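Local coordinates for protein choline dehydrogenase and related flavoproteins (Aspergillus oryzae, PDB 3Q9T) that is a formate oxidase of the glucose-methanol-choline oxidoreductase family, carrying 8-formyl-FAD at a catalytic site that contains a His-Arg pair, at residues G15-A26 / S211-I221; F257-S265 / C565-L576. All coordinates share one frame; numbering follows the deposited sequence.

Interaction 1 of 2, residues G15-A26 / S211-I221; sequences GTAGNTVAGRLA and SFLFVKNKPNI. With FAY ([(2R,3S,4R,5R)-5-(6-amino-9H-purin-9-yl)-3,4-dihydroxytetrahydrofuran-2-yl]methyl (2R,3S,4S)-5-(8-formyl-7-methyl-2,4-dioxo-3,4-dihydrobenzo[g]pteridin-10(2H)-yl)-2,3,4-trihydroxypentyl dihydrogen diphosphate), chain D.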
# COMPACT_ATOMS: atom_id res chain seq x y z
N GLY A 15 -22.04 -9.88 -17.33
CA GLY A 15 -20.68 -10.37 -17.34
C GLY A 15 -20.54 -11.80 -17.83
O GLY A 15 -21.34 -12.29 -18.65
N THR A 16 -19.52 -12.48 -17.32
CA THR A 16 -19.19 -13.83 -17.76
C THR A 16 -20.30 -14.84 -17.55
O THR A 16 -20.77 -15.45 -18.50
CB THR A 16 -17.94 -14.32 -17.05
OG1 THR A 16 -16.95 -13.29 -17.11
CG2 THR A 16 -17.41 -15.60 -17.68
N ALA A 17 -20.68 -15.06 -16.29
CA ALA A 17 -21.80 -15.95 -16.00
C ALA A 17 -23.13 -15.30 -16.40
O ALA A 17 -24.08 -15.97 -16.84
CB ALA A 17 -21.81 -16.31 -14.52
N GLY A 18 -23.19 -13.98 -16.25
CA GLY A 18 -24.41 -13.24 -16.54
C GLY A 18 -24.89 -13.55 -17.95
O GLY A 18 -25.97 -14.10 -18.14
N ASN A 19 -24.09 -13.21 -18.95
CA ASN A 19 -24.46 -13.49 -20.33
C ASN A 19 -24.70 -14.97 -20.63
O ASN A 19 -25.56 -15.30 -21.44
CB ASN A 19 -23.44 -12.89 -21.29
CG ASN A 19 -23.39 -11.38 -21.21
OD1 ASN A 19 -24.38 -10.75 -20.79
ND2 ASN A 19 -22.27 -10.79 -21.59
N THR A 20 -23.96 -15.85 -19.97
CA THR A 20 -24.16 -17.28 -20.16
C THR A 20 -25.59 -17.65 -19.78
O THR A 20 -26.30 -18.33 -20.55
CB THR A 20 -23.19 -18.12 -19.30
OG1 THR A 20 -21.84 -17.77 -19.63
CG2 THR A 20 -23.41 -19.62 -19.54
N VAL A 21 -26.01 -17.22 -18.60
CA VAL A 21 -27.35 -17.52 -18.11
C VAL A 21 -28.38 -16.90 -19.06
O VAL A 21 -29.33 -17.57 -19.51
CB VAL A 21 -27.58 -17.05 -16.65
CG1 VAL A 21 -29.06 -17.15 -16.27
CG2 VAL A 21 -26.71 -17.85 -15.69
N ALA A 22 -28.16 -15.63 -19.38
CA ALA A 22 -29.10 -14.91 -20.24
C ALA A 22 -29.29 -15.56 -21.61
O ALA A 22 -30.41 -15.65 -22.10
CB ALA A 22 -28.69 -13.46 -20.41
N GLY A 23 -28.19 -15.98 -22.23
CA GLY A 23 -28.24 -16.51 -23.58
C GLY A 23 -28.92 -17.87 -23.61
O GLY A 23 -29.63 -18.20 -24.55
N ARG A 24 -28.72 -18.64 -22.56
CA ARG A 24 -29.31 -19.97 -22.47
C ARG A 24 -30.81 -19.87 -22.22
O ARG A 24 -31.61 -20.58 -22.84
CB ARG A 24 -28.63 -20.78 -21.37
CG ARG A 24 -27.19 -21.16 -21.71
CD ARG A 24 -27.10 -21.98 -22.99
NE ARG A 24 -25.76 -22.55 -23.15
CZ ARG A 24 -25.28 -23.07 -24.28
NH1 ARG A 24 -26.03 -23.14 -25.37
NH2 ARG A 24 -24.04 -23.55 -24.31
N LEU A 25 -31.20 -18.97 -21.32
CA LEU A 25 -32.61 -18.78 -21.04
C LEU A 25 -33.34 -18.28 -22.28
O LEU A 25 -34.51 -18.63 -22.51
CB LEU A 25 -32.82 -17.85 -19.84
CG LEU A 25 -32.50 -18.48 -18.47
CD1 LEU A 25 -32.78 -17.49 -17.37
CD2 LEU A 25 -33.30 -19.75 -18.25
N ALA A 26 -32.64 -17.50 -23.11
CA ALA A 26 -33.20 -16.97 -24.35
C ALA A 26 -33.35 -18.01 -25.47
O ALA A 26 -33.91 -17.70 -26.52
CB ALA A 26 -32.35 -15.78 -24.84
N SER A 211 -18.05 -13.47 -23.30
CA SER A 211 -19.39 -13.95 -22.97
C SER A 211 -20.49 -13.19 -23.74
O SER A 211 -21.62 -13.67 -23.84
CB SER A 211 -19.62 -13.89 -21.45
OG SER A 211 -19.94 -12.57 -21.01
N PHE A 212 -20.14 -12.03 -24.29
CA PHE A 212 -21.08 -11.27 -25.13
C PHE A 212 -21.52 -12.05 -26.36
O PHE A 212 -22.53 -11.73 -26.99
CB PHE A 212 -20.47 -9.93 -25.55
CG PHE A 212 -19.07 -10.05 -26.10
CD1 PHE A 212 -17.98 -9.64 -25.35
CD2 PHE A 212 -18.85 -10.59 -27.36
CE1 PHE A 212 -16.69 -9.75 -25.85
CE2 PHE A 212 -17.56 -10.72 -27.86
CZ PHE A 212 -16.48 -10.30 -27.11
N LEU A 213 -20.74 -13.07 -26.71
CA LEU A 213 -21.06 -13.98 -27.80
C LEU A 213 -22.32 -14.82 -27.53
O LEU A 213 -22.88 -15.42 -28.46
CB LEU A 213 -19.87 -14.93 -28.00
CG LEU A 213 -18.92 -14.75 -29.20
CD1 LEU A 213 -18.96 -13.35 -29.79
CD2 LEU A 213 -17.50 -15.18 -28.84
N PHE A 214 -22.72 -14.91 -26.26
CA PHE A 214 -23.92 -15.64 -25.87
C PHE A 214 -25.21 -14.87 -26.16
O PHE A 214 -26.28 -15.47 -26.28
CB PHE A 214 -23.89 -15.89 -24.36
CG PHE A 214 -23.45 -17.26 -23.97
CD1 PHE A 214 -24.33 -18.34 -24.03
CD2 PHE A 214 -22.16 -17.48 -23.50
CE1 PHE A 214 -23.93 -19.62 -23.65
CE2 PHE A 214 -21.75 -18.76 -23.12
CZ PHE A 214 -22.63 -19.83 -23.19
N VAL A 215 -25.13 -13.54 -26.22
CA VAL A 215 -26.36 -12.74 -26.11
C VAL A 215 -26.68 -11.81 -27.29
O VAL A 215 -27.57 -10.96 -27.19
CB VAL A 215 -26.37 -11.90 -24.82
CG1 VAL A 215 -26.38 -12.81 -23.61
CG2 VAL A 215 -25.19 -10.94 -24.79
N LYS A 216 -25.97 -11.99 -28.40
CA LYS A 216 -26.24 -11.18 -29.59
C LYS A 216 -27.20 -11.91 -30.55
O LYS A 216 -27.41 -13.12 -30.44
CB LYS A 216 -24.93 -10.79 -30.28
CG LYS A 216 -23.96 -11.96 -30.50
CD LYS A 216 -22.54 -11.49 -30.83
CE LYS A 216 -22.35 -11.14 -32.31
NZ LYS A 216 -21.98 -12.34 -33.12
N ASN A 217 -27.80 -11.15 -31.46
CA ASN A 217 -28.75 -11.70 -32.43
C ASN A 217 -29.84 -12.54 -31.77
O ASN A 217 -30.25 -13.58 -32.30
CB ASN A 217 -28.03 -12.54 -33.50
CG ASN A 217 -26.77 -11.87 -34.01
OD1 ASN A 217 -25.71 -12.50 -34.07
ND2 ASN A 217 -26.86 -10.59 -34.37
N LYS A 218 -30.31 -12.09 -30.61
CA LYS A 218 -31.45 -12.72 -29.96
C LYS A 218 -32.43 -11.64 -29.52
O LYS A 218 -32.23 -10.97 -28.52
CB LYS A 218 -30.99 -13.61 -28.81
CG LYS A 218 -30.04 -14.70 -29.29
CD LYS A 218 -29.40 -15.45 -28.15
CE LYS A 218 -28.33 -16.38 -28.70
NZ LYS A 218 -27.84 -17.33 -27.65
N PRO A 219 -33.49 -11.46 -30.31
CA PRO A 219 -34.38 -10.31 -30.14
C PRO A 219 -35.26 -10.43 -28.91
O PRO A 219 -35.94 -9.47 -28.58
CB PRO A 219 -35.24 -10.35 -31.41
CG PRO A 219 -35.24 -11.78 -31.83
CD PRO A 219 -33.89 -12.32 -31.44
N ASN A 220 -35.25 -11.58 -28.25
CA ASN A 220 -35.95 -11.70 -26.98
C ASN A 220 -35.09 -11.24 -25.79
O ASN A 220 -35.56 -11.16 -24.65
CB ASN A 220 -36.50 -13.12 -26.76
CG ASN A 220 -35.46 -14.21 -27.00
OD1 ASN A 220 -34.55 -14.03 -27.81
ND2 ASN A 220 -35.60 -15.35 -26.32
N ILE A 221 -33.82 -10.92 -26.06
CA ILE A 221 -32.97 -10.34 -25.03
C ILE A 221 -32.94 -8.83 -25.18
O ILE A 221 -32.53 -8.32 -26.23
CB ILE A 221 -31.52 -10.85 -25.09
CG1 ILE A 221 -31.49 -12.38 -24.94
CG2 ILE A 221 -30.69 -10.18 -24.00
CD1 ILE A 221 -30.10 -12.99 -24.96
P FAY D . -18.02 -13.15 -13.35
N1 FAY D . -9.61 -16.46 -15.69
C2 FAY D . -9.17 -17.42 -16.60
O2 FAY D . -9.74 -18.51 -16.67
N3 FAY D . -8.45 -17.03 -17.71
C4 FAY D . -7.70 -15.88 -17.63
O4 FAY D . -6.58 -15.89 -18.18
N5 FAY D . -7.40 -13.74 -16.62
C6 FAY D . -7.39 -11.45 -16.08
C7 FAY D . -7.98 -10.33 -15.51
C8 FAY D . -9.18 -10.47 -14.81
O8 FAY D . -11.01 -9.30 -13.94
C9 FAY D . -9.84 -11.71 -14.80
PA FAY D . -17.74 -10.49 -14.26
C1' FAY D . -11.13 -14.33 -14.46
C10 FAY D . -9.08 -15.19 -15.71
N10 FAY D . -9.76 -14.13 -15.11
N1A FAY D . -24.27 -2.05 -11.86
O1A FAY D . -16.85 -9.38 -13.80
C1B FAY D . -21.27 -5.76 -14.06
O1P FAY D . -19.23 -13.45 -14.21
C2' FAY D . -12.27 -14.28 -15.51
O2' FAY D . -12.03 -13.21 -16.34
C2A FAY D . -24.38 -2.58 -13.14
O2A FAY D . -17.28 -11.15 -15.52
C2B FAY D . -19.82 -5.64 -14.48
O2B FAY D . -19.58 -4.52 -15.32
O2P FAY D . -18.15 -13.80 -11.99
C3' FAY D . -13.78 -14.27 -15.09
O3' FAY D . -14.62 -13.42 -15.86
N3A FAY D . -23.50 -3.56 -13.57
C3B FAY D . -19.62 -6.94 -15.23
O3B FAY D . -20.09 -6.79 -16.54
O3P FAY D . -17.91 -11.56 -13.10
C4' FAY D . -14.06 -13.98 -13.64
O4' FAY D . -13.20 -14.85 -12.90
C4A FAY D . -22.53 -4.00 -12.73
C4B FAY D . -20.55 -7.90 -14.53
O4B FAY D . -21.43 -7.12 -13.74
C4X FAY D . -8.02 -14.96 -16.61
C5' FAY D . -15.55 -14.20 -13.31
O5' FAY D . -16.60 -13.56 -14.05
C5A FAY D . -22.41 -3.49 -11.44
C5B FAY D . -19.78 -8.89 -13.67
O5B FAY D . -19.22 -9.85 -14.52
C5X FAY D . -7.94 -12.71 -15.87
C6A FAY D . -23.28 -2.50 -11.00
N6A FAY D . -23.11 -1.94 -9.80
N7A FAY D . -21.38 -4.12 -10.84
C7M FAY D . -7.19 -9.04 -15.51
C8A FAY D . -20.85 -5.01 -11.70
C8M FAY D . -9.97 -9.24 -14.56
C9A FAY D . -9.21 -12.85 -15.29
N9A FAY D . -21.54 -4.95 -12.87
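Phe214 lies along the flank of helix 16-25 and can be followed from root to rim. Its CB rests 3.4 Å from Asn19 O. Beyond it the ring turns one face to the helix, and Thr20 CA stands over the ring centre in a CH-pi contact, 3.8 Å from the centroid. CG, CD1 and CD2 lie about Thr20 CA, CD1 also near Thr20 O and CD2 near Thr20 OG1. CE2 comes near Thr20 OG1, CZ meets the Thr20 methyl CG2, and CE1 reaches 3.5 Å from Arg24 NE, at the ring edge. The guanidinium plane stands 79° from the ring, so CE1 sits over a guanidinium face while the charge itself is paired with Glu27 and Glu563.

Gly23 suits the next turn: with no side chain, its CA can approach Phe214 O, an oxygen that also accepts from Lys218 NZ at 2.8 Å. Nearer the cofactor, Ser211 OG donates to Gly15 O (2.8 Å) and accepts from Asn19 ND2 in a markedly bent bond. Gly15 O thus has two donors, since Asn19 N reaches it from the opposite face of its plane. The small hydroxyl tucks in here because chi1 of 79° places it between backbone N and carbonyl carbon. At the far end, Asn220 ND2 gives a nearly straight bond to Ala26 O (2.9 Å, 170°), and Ile221 CG1 packs on Ala26 CB.

The helix start faces the FAD diphosphate: Thr16 N and OG1 bond O2A and Ala17 N bonds O1P, as expected of a Rossmann-type glycine-rich turn. Strand 33-36 lines Asn19, Ala22, Val215 and Ile221 through Ile35, whereas helix 555-572 meets Thr20 and Ser211 through Tyr559.

Interaction 2 of 2, residues F257-S265 / C565-L576; sequences FADREVILS and CADMIKAEHKDL. With FAY ([(2R,3S,4R,5R)-5-(6-amino-9H-purin-9-yl)-3,4-dihydroxytetrahydrofuran-2-yl]methyl (2R,3S,4S)-5-(8-formyl-7-methyl-2,4-dioxo-3,4-dihydrobenzo[g]pteridin-10(2H)-yl)-2,3,4-trihydroxypentyl dihydrogen diphosphate), chain D.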
# COMPACT_ATOMS: atom_id res chain seq x y z
N PHE A 257 -38.68 -5.23 -13.78
CA PHE A 257 -39.29 -6.31 -13.00
C PHE A 257 -39.14 -7.64 -13.69
O PHE A 257 -39.18 -7.72 -14.93
CB PHE A 257 -40.76 -6.00 -12.73
CG PHE A 257 -40.97 -4.79 -11.86
CD1 PHE A 257 -40.97 -4.91 -10.49
CD2 PHE A 257 -41.14 -3.55 -12.42
CE1 PHE A 257 -41.13 -3.79 -9.68
CE2 PHE A 257 -41.30 -2.42 -11.62
CZ PHE A 257 -41.31 -2.56 -10.25
N ALA A 258 -38.96 -8.68 -12.89
CA ALA A 258 -38.87 -10.02 -13.42
C ALA A 258 -40.14 -10.75 -13.05
O ALA A 258 -40.53 -10.77 -11.88
CB ALA A 258 -37.64 -10.76 -12.87
N ASP A 259 -40.78 -11.35 -14.04
CA ASP A 259 -41.99 -12.13 -13.78
C ASP A 259 -41.68 -13.55 -13.31
O ASP A 259 -42.48 -14.16 -12.62
CB ASP A 259 -42.89 -12.11 -15.00
CG ASP A 259 -43.42 -10.73 -15.26
OD1 ASP A 259 -43.60 -9.99 -14.26
OD2 ASP A 259 -43.63 -10.37 -16.43
N ARG A 260 -40.50 -14.05 -13.64
CA ARG A 260 -40.09 -15.35 -13.13
C ARG A 260 -38.99 -15.21 -12.09
O ARG A 260 -39.20 -15.53 -10.93
CB ARG A 260 -39.63 -16.26 -14.27
CG ARG A 260 -40.72 -16.54 -15.30
CD ARG A 260 -42.01 -17.05 -14.65
NE ARG A 260 -43.04 -17.26 -15.66
CZ ARG A 260 -43.41 -18.46 -16.11
NH1 ARG A 260 -42.86 -19.57 -15.63
NH2 ARG A 260 -44.35 -18.53 -17.04
N GLU A 261 -37.82 -14.74 -12.51
CA GLU A 261 -36.68 -14.73 -11.60
C GLU A 261 -35.67 -13.66 -11.93
O GLU A 261 -35.48 -13.29 -13.09
CB GLU A 261 -35.98 -16.09 -11.59
CG GLU A 261 -36.83 -17.24 -11.07
CD GLU A 261 -36.01 -18.50 -10.89
OE1 GLU A 261 -34.94 -18.42 -10.27
OE2 GLU A 261 -36.43 -19.57 -11.39
N VAL A 262 -35.01 -13.17 -10.89
CA VAL A 262 -33.86 -12.31 -11.05
C VAL A 262 -32.59 -13.12 -10.79
O VAL A 262 -32.49 -13.87 -9.81
CB VAL A 262 -33.94 -11.11 -10.11
CG1 VAL A 262 -32.59 -10.39 -10.04
CG2 VAL A 262 -35.03 -10.16 -10.60
N ILE A 263 -31.64 -12.99 -11.71
CA ILE A 263 -30.33 -13.61 -11.52
C ILE A 263 -29.26 -12.53 -11.33
O ILE A 263 -29.01 -11.71 -12.22
CB ILE A 263 -29.93 -14.56 -12.66
CG1 ILE A 263 -31.00 -15.64 -12.92
CG2 ILE A 263 -28.62 -15.25 -12.31
CD1 ILE A 263 -32.20 -15.17 -13.70
N LEU A 264 -28.63 -12.55 -10.16
CA LEU A 264 -27.60 -11.58 -9.82
C LEU A 264 -26.24 -12.12 -10.27
O LEU A 264 -25.78 -13.15 -9.79
CB LEU A 264 -27.62 -11.30 -8.32
CG LEU A 264 -26.54 -10.35 -7.79
CD1 LEU A 264 -26.49 -9.06 -8.58
CD2 LEU A 264 -26.78 -10.06 -6.28
N SER A 265 -25.61 -11.40 -11.20
CA SER A 265 -24.35 -11.78 -11.82
C SER A 265 -23.35 -10.60 -11.83
O SER A 265 -22.67 -10.35 -12.84
CB SER A 265 -24.61 -12.24 -13.26
OG SER A 265 -25.52 -13.33 -13.30
N CYS A 565 -26.56 -23.04 -13.75
CA CYS A 565 -27.62 -22.17 -13.27
C CYS A 565 -28.80 -22.14 -14.24
O CYS A 565 -29.95 -22.30 -13.83
CB CYS A 565 -27.12 -20.74 -13.06
SG CYS A 565 -28.40 -19.69 -12.35
N ALA A 566 -28.51 -21.90 -15.51
CA ALA A 566 -29.53 -21.86 -16.55
C ALA A 566 -30.30 -23.19 -16.64
O ALA A 566 -31.53 -23.21 -16.67
CB ALA A 566 -28.89 -21.49 -17.91
N ASP A 567 -29.57 -24.30 -16.65
CA ASP A 567 -30.20 -25.62 -16.63
C ASP A 567 -31.17 -25.74 -15.46
O ASP A 567 -32.32 -26.13 -15.66
CB ASP A 567 -29.17 -26.75 -16.59
CG ASP A 567 -28.92 -27.37 -17.97
OD1 ASP A 567 -29.36 -26.78 -18.98
OD2 ASP A 567 -28.27 -28.45 -18.04
N MET A 568 -30.73 -25.40 -14.25
CA MET A 568 -31.57 -25.51 -13.05
C MET A 568 -32.81 -24.61 -13.10
O MET A 568 -33.88 -24.99 -12.61
CB MET A 568 -30.75 -25.29 -11.78
CG MET A 568 -29.58 -26.29 -11.62
SD MET A 568 -28.80 -26.23 -9.99
CE MET A 568 -28.09 -24.58 -10.06
N ILE A 569 -32.68 -23.42 -13.69
CA ILE A 569 -33.82 -22.52 -13.86
C ILE A 569 -34.82 -23.12 -14.86
O ILE A 569 -36.03 -23.10 -14.63
CB ILE A 569 -33.39 -21.11 -14.30
CG1 ILE A 569 -32.70 -20.38 -13.15
CG2 ILE A 569 -34.59 -20.28 -14.77
CD1 ILE A 569 -32.06 -19.07 -13.56
N LYS A 570 -34.32 -23.68 -15.95
CA LYS A 570 -35.18 -24.29 -16.96
C LYS A 570 -35.96 -25.46 -16.39
O LYS A 570 -37.12 -25.65 -16.72
CB LYS A 570 -34.39 -24.74 -18.18
CG LYS A 570 -33.85 -23.60 -19.03
CD LYS A 570 -33.21 -24.14 -20.32
CE LYS A 570 -32.51 -23.03 -21.08
NZ LYS A 570 -31.80 -23.54 -22.29
N ALA A 571 -35.30 -26.24 -15.53
CA ALA A 571 -35.94 -27.41 -14.94
C ALA A 571 -37.09 -26.97 -14.06
O ALA A 571 -38.09 -27.69 -13.91
CB ALA A 571 -34.94 -28.23 -14.15
N GLU A 572 -36.96 -25.80 -13.46
CA GLU A 572 -37.99 -25.29 -12.58
C GLU A 572 -39.20 -24.76 -13.33
O GLU A 572 -40.33 -24.99 -12.92
CB GLU A 572 -37.42 -24.20 -11.67
CG GLU A 572 -38.49 -23.53 -10.85
CD GLU A 572 -37.96 -23.10 -9.51
OE1 GLU A 572 -38.54 -22.17 -8.91
OE2 GLU A 572 -36.97 -23.71 -9.06
N HIS A 573 -38.98 -24.06 -14.44
CA HIS A 573 -40.09 -23.48 -15.20
C HIS A 573 -40.55 -24.36 -16.37
O HIS A 573 -40.36 -24.04 -17.55
CB HIS A 573 -39.73 -22.06 -15.64
CG HIS A 573 -39.41 -21.16 -14.50
ND1 HIS A 573 -40.36 -20.38 -13.87
CD2 HIS A 573 -38.25 -20.95 -13.82
CE1 HIS A 573 -39.79 -19.72 -12.88
NE2 HIS A 573 -38.52 -20.05 -12.83
N LYS A 574 -41.16 -25.48 -16.01
CA LYS A 574 -41.66 -26.47 -16.97
C LYS A 574 -42.48 -25.83 -18.08
O LYS A 574 -42.30 -26.15 -19.26
CB LYS A 574 -42.52 -27.51 -16.26
CG LYS A 574 -41.80 -28.80 -15.89
CD LYS A 574 -40.59 -28.55 -15.03
CE LYS A 574 -40.12 -29.84 -14.37
NZ LYS A 574 -41.24 -30.47 -13.59
N ASP A 575 -43.38 -24.92 -17.71
CA ASP A 575 -44.27 -24.32 -18.69
C ASP A 575 -43.50 -23.55 -19.77
O ASP A 575 -44.03 -23.30 -20.86
CB ASP A 575 -45.33 -23.44 -18.02
CG ASP A 575 -44.74 -22.16 -17.45
OD1 ASP A 575 -45.41 -21.11 -17.55
OD2 ASP A 575 -43.62 -22.22 -16.91
N LEU A 576 -42.25 -23.17 -19.49
CA LEU A 576 -41.46 -22.43 -20.47
C LEU A 576 -40.43 -23.30 -21.19
O LEU A 576 -40.06 -23.00 -22.31
CB LEU A 576 -40.77 -21.21 -19.84
CG LEU A 576 -41.66 -20.07 -19.31
CD1 LEU A 576 -40.83 -18.91 -18.78
CD2 LEU A 576 -42.63 -19.59 -20.38
P FAY D . -18.02 -13.15 -13.35
N1 FAY D . -9.61 -16.46 -15.69
C2 FAY D . -9.17 -17.42 -16.60
O2 FAY D . -9.74 -18.51 -16.67
N3 FAY D . -8.45 -17.03 -17.71
C4 FAY D . -7.70 -15.88 -17.63
O4 FAY D . -6.58 -15.89 -18.18
N5 FAY D . -7.40 -13.74 -16.62
C6 FAY D . -7.39 -11.45 -16.08
C7 FAY D . -7.98 -10.33 -15.51
C8 FAY D . -9.18 -10.47 -14.81
O8 FAY D . -11.01 -9.30 -13.94
C9 FAY D . -9.84 -11.71 -14.80
PA FAY D . -17.74 -10.49 -14.26
C1' FAY D . -11.13 -14.33 -14.46
C10 FAY D . -9.08 -15.19 -15.71
N10 FAY D . -9.76 -14.13 -15.11
N1A FAY D . -24.27 -2.05 -11.86
O1A FAY D . -16.85 -9.38 -13.80
C1B FAY D . -21.27 -5.76 -14.06
O1P FAY D . -19.23 -13.45 -14.21
C2' FAY D . -12.27 -14.28 -15.51
O2' FAY D . -12.03 -13.21 -16.34
C2A FAY D . -24.38 -2.58 -13.14
O2A FAY D . -17.28 -11.15 -15.52
C2B FAY D . -19.82 -5.64 -14.48
O2B FAY D . -19.58 -4.52 -15.32
O2P FAY D . -18.15 -13.80 -11.99
C3' FAY D . -13.78 -14.27 -15.09
O3' FAY D . -14.62 -13.42 -15.86
N3A FAY D . -23.50 -3.56 -13.57
C3B FAY D . -19.62 -6.94 -15.23
O3B FAY D . -20.09 -6.79 -16.54
O3P FAY D . -17.91 -11.56 -13.10
C4' FAY D . -14.06 -13.98 -13.64
O4' FAY D . -13.20 -14.85 -12.90
C4A FAY D . -22.53 -4.00 -12.73
C4B FAY D . -20.55 -7.90 -14.53
O4B FAY D . -21.43 -7.12 -13.74
C4X FAY D . -8.02 -14.96 -16.61
C5' FAY D . -15.55 -14.20 -13.31
O5' FAY D . -16.60 -13.56 -14.05
C5A FAY D . -22.41 -3.49 -11.44
C5B FAY D . -19.78 -8.89 -13.67
O5B FAY D . -19.22 -9.85 -14.52
C5X FAY D . -7.94 -12.71 -15.87
C6A FAY D . -23.28 -2.50 -11.00
N6A FAY D . -23.11 -1.94 -9.80
N7A FAY D . -21.38 -4.12 -10.84
C7M FAY D . -7.19 -9.04 -15.51
C8A FAY D . -20.85 -5.01 -11.70
C8M FAY D . -9.97 -9.24 -14.56
C9A FAY D . -9.21 -12.85 -15.29
N9A FAY D . -21.54 -4.95 -12.87
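The Arg260 guanidinium has Leu576 CD1 over the centre of one face, 3.7 Å above the plane, with the Asp575 carboxylate and His573 ND1 at its edges. The carboxylate is nearly coplanar with it (20°) and is gripped end-on: NH2 bonds OD1 at 2.8 Å and NH1 bonds OD2 at 3.0 Å, each oxygen using its syn lone pair. NH1 also donates to His573 ND1, a longer bond of 3.2 Å. The imidazole carries Glu572 CG over one face, toward the rim, and meets Phe9 edge-to-face. At its other nitrogen, NE2 donates in the ring plane to the anti lone pair of Glu261 OE2, 2.6 Å away.

Arginine suits this corner of the chain because its chain, bent at chi2 (-52°), carries the guanidinium alongside the imidazole to Asp575. Further along strand 261-264, which runs antiparallel to helix 565-572, polar contacts give way to apolar ones: Ile263 and Ile569 meet tip to tip, CG1 to CD1 at 3.6 Å.

Histidine links the two charged partners, accepting at ND1 and donating at NE2. Its bond to Glu261 may favour a protonated ring, although the arginine proton directed at ND1 should oppose this. Glu261 OE2 also lies 4.2 Å from Glu572 OE1, a like-charge approach probably eased by Arg539 and Lys531, which form salt bridges with Glu261 and Glu572, respectively.

How the interactions relate
From the N terminus, the chain passes strands 6-7 and 9-12, enters helix 16-25 and returns after 184 residues to close interaction 1, which joins that helix to the loop entering edge strand 221-224 of the parallel sheet. Interaction 2 opens later, at the corner between strands 253-258 and 261-264, and closes near the C terminus, joining strand 261-264 of the same sheet to helix 555-572 and its tail. The two loops therefore follow in series, neither nesting nor crossing. In space they touch: Leu25 packs on Ile569, Arg24 on Ala566, and Gly18 on Ser265. Helix 16-25 touches both the 211-221 loop and helix 555-572; both contacts touch the cofactor.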